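Local atomic coordinates of thermospermine synthase (Medicago truncatula, PDB entry 6BQ7), a protein that probably transfers an aminopropyl group from decarboxylated S-adenosylmethionine to spermidine, giving thermospermine and S-methyl-5'-thioadenosine. Residues Y56-L61 against V72-L77; D176-D181 against P206-G211. All coordinates share one frame; numbering follows the deposited sequence.

Reading from the N terminus, contact 1 comes first: strand 58-64 runs out, turns back as strand 70-73, and the 56-61 and 72-77 ranges close that hairpin within the N-terminal five-stranded antiparallel sheet. Contact 2 opens and closes later, in the Rossmann-like domain, where strand 175-181 leads through helix 197-204 to the short strand 208-209, which comes back beside the start of strand 175-181. The two therefore follow in series, neither nested nor crossed, with centres about 28 Å apart. Spermidine lies between the N-terminal sheet and the Rossmann-like domain: Asp181 of contact 2 accepts a hydrogen bond from one end, Leu77 of contact 1 a weak one from the other, and Glu33 and Gln78 also bind it.

Contact 1: Y56-L61 against V72-L77; sequences YQDIAL and VLDGKL. With SPD (spermidine), chain C.
Ala60 and Val72 carry the backbone pairing of this hairpin: each donates its N-H to the other's carbonyl, with Ala60 N to Val72 O and Val72 N to Ala60 O both at 2.9 Å. Asp74 N to Asp58 O carries the pairing into the turn, and Leu73 CA lies 3.3 Å from Asp58 O in a CA-H...O contact. The Asp74 carboxylate adds a side-chain bond: its OD1 accepts from Asp58 N at 3.1 Å, the donor standing well above the carboxylate plane (62° out of it). This brings Asp74 OD1 within 3.6 Å of Asp58 OD1, a like-charge approach that the N-H of Asp58 may partly offset.

Among apolar groups, Leu73 CD2 lies alongside Ile59 CG2 at 3.8 Å, the two side chains pointing the same way.

Gln57 CG sits between the backbone N and the carbonyl carbon (chi1 54°), and the extended chain beyond takes OE1 to 3.7 Å from Leu73 CB and NE2 to a bond with Asp134.

A type I' turn, Leu73 to Lys76, leads into the next strand, where Leu77 O takes a weak bond from spermidine N1. Such antiparallel strands build the N-terminal sheet of spermidine synthase relatives; Gln57, just ahead of strand 58-64, belongs to the adenosine site.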
loop_
_atom_site.group_PDB
_atom_site.type_symbol
_atom_site.label_atom_id
_atom_site.label_comp_id
_atom_site.label_asym_id
_atom_site.label_seq_id
_atom_site.Cartn_x
_atom_site.Cartn_y
_atom_site.Cartn_z
ATOM N N TYR A 56 3.901 -15.766 21.942
ATOM C CA TYR A 56 4.027 -14.358 22.295
ATOM C C TYR A 56 3.951 -13.456 21.070
ATOM O O TYR A 56 3.372 -12.365 21.139
ATOM C CB TYR A 56 5.348 -14.106 23.038
ATOM C CG TYR A 56 5.430 -14.800 24.384
ATOM C CD1 TYR A 56 4.768 -14.287 25.492
ATOM C CD2 TYR A 56 6.169 -15.970 24.547
ATOM C CE1 TYR A 56 4.838 -14.913 26.723
ATOM C CE2 TYR A 56 6.246 -16.606 25.786
ATOM C CZ TYR A 56 5.575 -16.067 26.867
ATOM O OH TYR A 56 5.635 -16.678 28.102
ATOM N N GLN A 57 4.531 -13.883 19.949
ATOM C CA GLN A 57 4.672 -12.980 18.814
ATOM C C GLN A 57 5.074 -13.746 17.561
ATOM O O GLN A 57 5.754 -14.773 17.632
ATOM C CB GLN A 57 5.721 -11.914 19.103
ATOM C CG GLN A 57 7.060 -12.509 19.516
ATOM C CD GLN A 57 7.821 -11.600 20.445
ATOM O OE1 GLN A 57 7.752 -10.380 20.313
ATOM N NE2 GLN A 57 8.546 -12.184 21.404
ATOM N N ASP A 58 4.661 -13.213 16.414
ATOM C CA ASP A 58 5.236 -13.613 15.139
ATOM C C ASP A 58 6.665 -13.086 14.998
ATOM O O ASP A 58 6.991 -11.970 15.419
ATOM C CB ASP A 58 4.369 -13.101 13.990
ATOM C CG ASP A 58 3.037 -13.823 13.902
ATOM O OD1 ASP A 58 2.273 -13.820 14.893
ATOM O OD2 ASP A 58 2.754 -14.397 12.831
ATOM N N ILE A 59 7.522 -13.900 14.395
ATOM C CA ILE A 59 8.927 -13.559 14.215
ATOM C C ILE A 59 9.241 -13.622 12.729
ATOM O O ILE A 59 9.071 -14.670 12.098
ATOM C CB ILE A 59 9.840 -14.501 15.014
ATOM C CG1 ILE A 59 9.410 -14.506 16.485
ATOM C CG2 ILE A 59 11.305 -14.061 14.903
ATOM C CD1 ILE A 59 9.769 -15.768 17.248
ATOM N N ALA A 60 9.697 -12.514 12.168
ATOM C CA ALA A 60 10.135 -12.506 10.782
ATOM C C ALA A 60 11.507 -11.847 10.667
ATOM O O ALA A 60 11.844 -10.927 11.419
ATOM C CB ALA A 60 9.110 -11.803 9.881
ATOM N N LEU A 61 12.310 -12.352 9.725
ATOM C CA LEU A 61 13.588 -11.746 9.359
ATOM C C LEU A 61 13.555 -11.462 7.864
ATOM O O LEU A 61 13.434 -12.391 7.052
ATOM C CB LEU A 61 14.775 -12.649 9.707
ATOM C CG LEU A 61 16.152 -12.005 9.452
ATOM C CD1 LEU A 61 16.327 -10.771 10.332
ATOM C CD2 LEU A 61 17.293 -12.997 9.694
ATOM N N VAL A 72 11.504 -8.280 12.477
ATOM C CA VAL A 72 10.132 -7.812 12.669
ATOM C C VAL A 72 9.444 -8.747 13.655
ATOM O O VAL A 72 9.380 -9.957 13.423
ATOM C CB VAL A 72 9.358 -7.769 11.339
ATOM C CG1 VAL A 72 7.981 -7.162 11.546
ATOM C CG2 VAL A 72 10.135 -6.983 10.289
ATOM N N LEU A 73 8.941 -8.197 14.759
ATOM C CA LEU A 73 8.233 -8.972 15.773
ATOM C C LEU A 73 6.811 -8.447 15.844
ATOM O O LEU A 73 6.598 -7.240 16.000
ATOM C CB LEU A 73 8.917 -8.876 17.140
ATOM C CG LEU A 73 10.401 -9.278 17.149
ATOM C CD1 LEU A 73 11.004 -9.094 18.523
ATOM C CD2 LEU A 73 10.597 -10.725 16.672
ATOM N N ASP A 74 5.849 -9.350 15.691
ATOM C CA ASP A 74 4.432 -9.002 15.650
ATOM C C ASP A 74 4.174 -7.825 14.712
ATOM O O ASP A 74 3.459 -6.875 15.037
ATOM C CB ASP A 74 3.899 -8.727 17.055
ATOM C CG ASP A 74 3.147 -9.917 17.628
ATOM O OD1 ASP A 74 2.774 -10.818 16.845
ATOM O OD2 ASP A 74 2.929 -9.959 18.856
ATOM N N GLY A 75 4.778 -7.894 13.529
ATOM C CA GLY A 75 4.555 -6.904 12.501
ATOM C C GLY A 75 5.317 -5.607 12.665
ATOM O O GLY A 75 5.287 -4.777 11.750
ATOM N N LYS A 76 6.024 -5.412 13.776
ATOM C CA LYS A 76 6.730 -4.165 14.059
ATOM C C LYS A 76 8.221 -4.383 13.879
ATOM O O LYS A 76 8.807 -5.243 14.548
ATOM C CB LYS A 76 6.443 -3.677 15.482
ATOM C CG LYS A 76 4.961 -3.496 15.783
ATOM C CD LYS A 76 4.713 -3.190 17.258
ATOM C CE LYS A 76 5.094 -1.754 17.609
ATOM N NZ LYS A 76 6.454 -1.657 18.214
ATOM N N LEU A 77 8.838 -3.593 12.997
ATOM C CA LEU A 77 10.289 -3.640 12.882
ATOM C C LEU A 77 10.899 -3.301 14.228
ATOM O O LEU A 77 10.545 -2.292 14.844
ATOM C CB LEU A 77 10.792 -2.669 11.812
ATOM C CG LEU A 77 12.281 -2.807 11.472
ATOM C CD1 LEU A 77 12.504 -2.583 10.004
ATOM C CD2 LEU A 77 13.133 -1.827 12.270
HETATM N N1 SPD C . 8.834 0.564 14.375
HETATM C C2 SPD C . 8.972 1.225 15.656
HETATM C C3 SPD C . 10.245 0.712 16.303
HETATM C C4 SPD C . 9.903 -0.038 17.585
HETATM C C5 SPD C . 11.194 -0.257 18.372
HETATM N N6 SPD C . 10.930 -0.964 19.614
HETATM C C7 SPD C . 12.085 -0.831 20.486
HETATM C C8 SPD C . 12.076 -1.961 21.514
HETATM C C9 SPD C . 13.020 -3.071 21.066
HETATM N N10 SPD C . 13.000 -4.140 22.052
#

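Contact 2: D176-D181 against P206-G211; sequences DVIVGD and PKLKKG. With SPD (spermidine), chain C.
Ile178 and Leu208 make the apolar part of this contact, with Ile178 CD1 pressed against Leu208 CD2 at 3.5 Å, tighter than a usual methyl-methyl distance. Ile178 CG1 is anti to the carbonyl carbon and beside the backbone N (chi1 -64°), and the extended second torsion carries CD1 out toward the 206-211 segment, where it also meets Lys207 O at 3.9 Å. The Leu208 side chain slants across it, and both CD2 and CG face the isoleucine tip.

Asp176 and Lys209 meet differently. The aspartate CB heads away from the other segment, but a chi1 of -55° swings the carboxylate back, and OD1 rests on the aliphatic part of the lysine, 3.4 Å from Lys209 CD. Lys209 is stretched out beyond CG, which carries NZ past the carboxylate to 4.5 Å from Asp176 OD1, too long for a salt bridge although the charges probably still attract. One water bridges the segments instead, donating to Asp176 OD1 at 2.9 Å and to Lys210 O at 2.8 Å. Asp176 OD2 takes the backbone N-H groups of Lys103 and Asn104, so both carboxylate oxygens are engaged.

At the other end of the strand, Asp181, the predicted proton acceptor, receives spermidine N10 on OD1 at 3.1 Å; Tyr87 and Thr115 also bond its carboxylate. Strand 175-181 sits between strands 104-107 and 212-220, with helix 84-98 against Val177 and Val179, while Leu208 reaches Phe241 and Lys207 NZ bonds carbonyls of Leu168 and Lys171 at the end of helix 164-170.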
loop_
_atom_site.group_PDB
_atom_site.type_symbol
_atom_site.label_atom_id
_atom_site.label_comp_id
_atom_site.label_asym_id
_atom_site.label_seq_id
_atom_site.Cartn_x
_atom_site.Cartn_y
_atom_site.Cartn_z
ATOM N N ASP A 176 24.977 -3.514 38.855
ATOM C CA ASP A 176 25.430 -2.134 38.723
ATOM C C ASP A 176 24.584 -1.373 37.721
ATOM O O ASP A 176 24.374 -0.164 37.869
ATOM C CB ASP A 176 26.899 -2.066 38.315
ATOM C CG ASP A 176 27.807 -2.836 39.254
ATOM O OD1 ASP A 176 27.821 -2.512 40.465
ATOM O OD2 ASP A 176 28.565 -3.711 38.793
ATOM N N VAL A 177 24.097 -2.068 36.716
ATOM C CA VAL A 177 23.221 -1.476 35.727
ATOM C C VAL A 177 22.101 -2.455 35.371
ATOM O O VAL A 177 22.311 -3.605 35.303
ATOM C CB VAL A 177 23.968 -1.108 34.421
ATOM C CG1 VAL A 177 23.069 -0.446 33.411
ATOM C CG2 VAL A 177 25.172 -0.215 34.626
ATOM N N ILE A 178 20.896 -1.971 35.236
ATOM C CA ILE A 178 19.789 -2.763 34.720
ATOM C C ILE A 178 19.275 -2.066 33.470
ATOM O O ILE A 178 19.025 -0.854 33.492
ATOM C CB ILE A 178 18.671 -2.948 35.760
ATOM C CG1 ILE A 178 19.195 -3.757 36.940
ATOM C CG2 ILE A 178 17.472 -3.682 35.116
ATOM C CD1 ILE A 178 18.338 -3.679 38.177
ATOM N N VAL A 179 19.147 -2.817 32.384
ATOM C CA VAL A 179 18.800 -2.275 31.075
ATOM C C VAL A 179 17.397 -2.757 30.721
ATOM O O VAL A 179 17.146 -3.966 30.663
ATOM C CB VAL A 179 19.825 -2.698 30.010
ATOM C CG1 VAL A 179 19.420 -2.195 28.625
ATOM C CG2 VAL A 179 21.220 -2.198 30.405
ATOM N N GLY A 180 16.473 -1.814 30.527
ATOM C CA GLY A 180 15.145 -2.144 30.054
ATOM C C GLY A 180 15.099 -2.147 28.543
ATOM O O GLY A 180 15.202 -1.092 27.903
ATOM N N ASP A 181 14.957 -3.330 27.955
ATOM C CA ASP A 181 14.860 -3.433 26.503
ATOM C C ASP A 181 13.583 -4.154 26.102
ATOM O O ASP A 181 13.621 -5.102 25.305
ATOM C CB ASP A 181 16.081 -4.151 25.929
ATOM C CG ASP A 181 16.223 -3.955 24.422
ATOM O OD1 ASP A 181 15.416 -3.193 23.827
ATOM O OD2 ASP A 181 17.151 -4.569 23.843
ATOM N N PRO A 206 15.619 -1.915 44.710
ATOM C CA PRO A 206 16.326 -2.779 45.670
ATOM C C PRO A 206 17.421 -3.617 45.042
ATOM O O PRO A 206 18.348 -4.020 45.750
ATOM C CB PRO A 206 15.213 -3.669 46.238
ATOM C CG PRO A 206 13.978 -2.875 46.077
ATOM C CD PRO A 206 14.154 -2.085 44.818
ATOM N N LYS A 207 17.355 -3.880 43.741
ATOM C CA LYS A 207 18.312 -4.746 43.069
ATOM C C LYS A 207 19.397 -3.973 42.342
ATOM O O LYS A 207 20.093 -4.544 41.497
ATOM C CB LYS A 207 17.589 -5.671 42.095
ATOM C CG LYS A 207 16.612 -6.607 42.785
ATOM C CD LYS A 207 17.325 -7.500 43.793
ATOM C CE LYS A 207 16.393 -7.943 44.917
ATOM N NZ LYS A 207 15.310 -8.841 44.427
ATOM N N LEU A 208 19.546 -2.690 42.637
ATOM C CA LEU A 208 20.635 -1.883 42.108
ATOM C C LEU A 208 21.666 -1.672 43.204
ATOM O O LEU A 208 21.307 -1.398 44.350
ATOM C CB LEU A 208 20.123 -0.536 41.606
ATOM C CG LEU A 208 19.370 -0.584 40.283
ATOM C CD1 LEU A 208 18.787 0.788 40.017
ATOM C CD2 LEU A 208 20.307 -0.992 39.167
ATOM N N LYS A 209 22.939 -1.797 42.861
ATOM C CA LYS A 209 23.933 -1.551 43.887
ATOM C C LYS A 209 24.121 -0.047 44.081
ATOM O O LYS A 209 23.540 0.778 43.364
ATOM C CB LYS A 209 25.244 -2.240 43.527
ATOM C CG LYS A 209 25.120 -3.754 43.474
ATOM C CD LYS A 209 26.372 -4.383 42.903
ATOM C CE LYS A 209 26.349 -5.891 43.019
ATOM N NZ LYS A 209 27.627 -6.472 42.529
ATOM N N LYS A 210 24.924 0.316 45.079
ATOM C CA LYS A 210 25.189 1.731 45.294
ATOM C C LYS A 210 25.806 2.318 44.033
ATOM O O LYS A 210 26.622 1.676 43.365
ATOM C CB LYS A 210 26.093 1.949 46.497
ATOM C CG LYS A 210 26.699 3.347 46.532
ATOM C CD LYS A 210 25.840 4.247 47.395
ATOM C CE LYS A 210 26.243 5.719 47.274
ATOM N NZ LYS A 210 25.467 6.572 48.224
ATOM N N GLY A 211 25.355 3.516 43.669
ATOM C CA GLY A 211 25.702 4.071 42.378
ATOM C C GLY A 211 25.040 3.398 41.196
ATOM O O GLY A 211 25.274 3.818 40.051
HETATM N N1 SPD C . 8.834 0.564 14.375
HETATM C C2 SPD C . 8.972 1.225 15.656
HETATM C C3 SPD C . 10.245 0.712 16.303
HETATM C C4 SPD C . 9.903 -0.038 17.585
HETATM C C5 SPD C . 11.194 -0.257 18.372
HETATM N N6 SPD C . 10.930 -0.964 19.614
HETATM C C7 SPD C . 12.085 -0.831 20.486
HETATM C C8 SPD C . 12.076 -1.961 21.514
HETATM C C9 SPD C . 13.020 -3.071 21.066
HETATM N N10 SPD C . 13.000 -4.140 22.052
HETATM O O HOH W 1 26.438 -0.071 41.152
#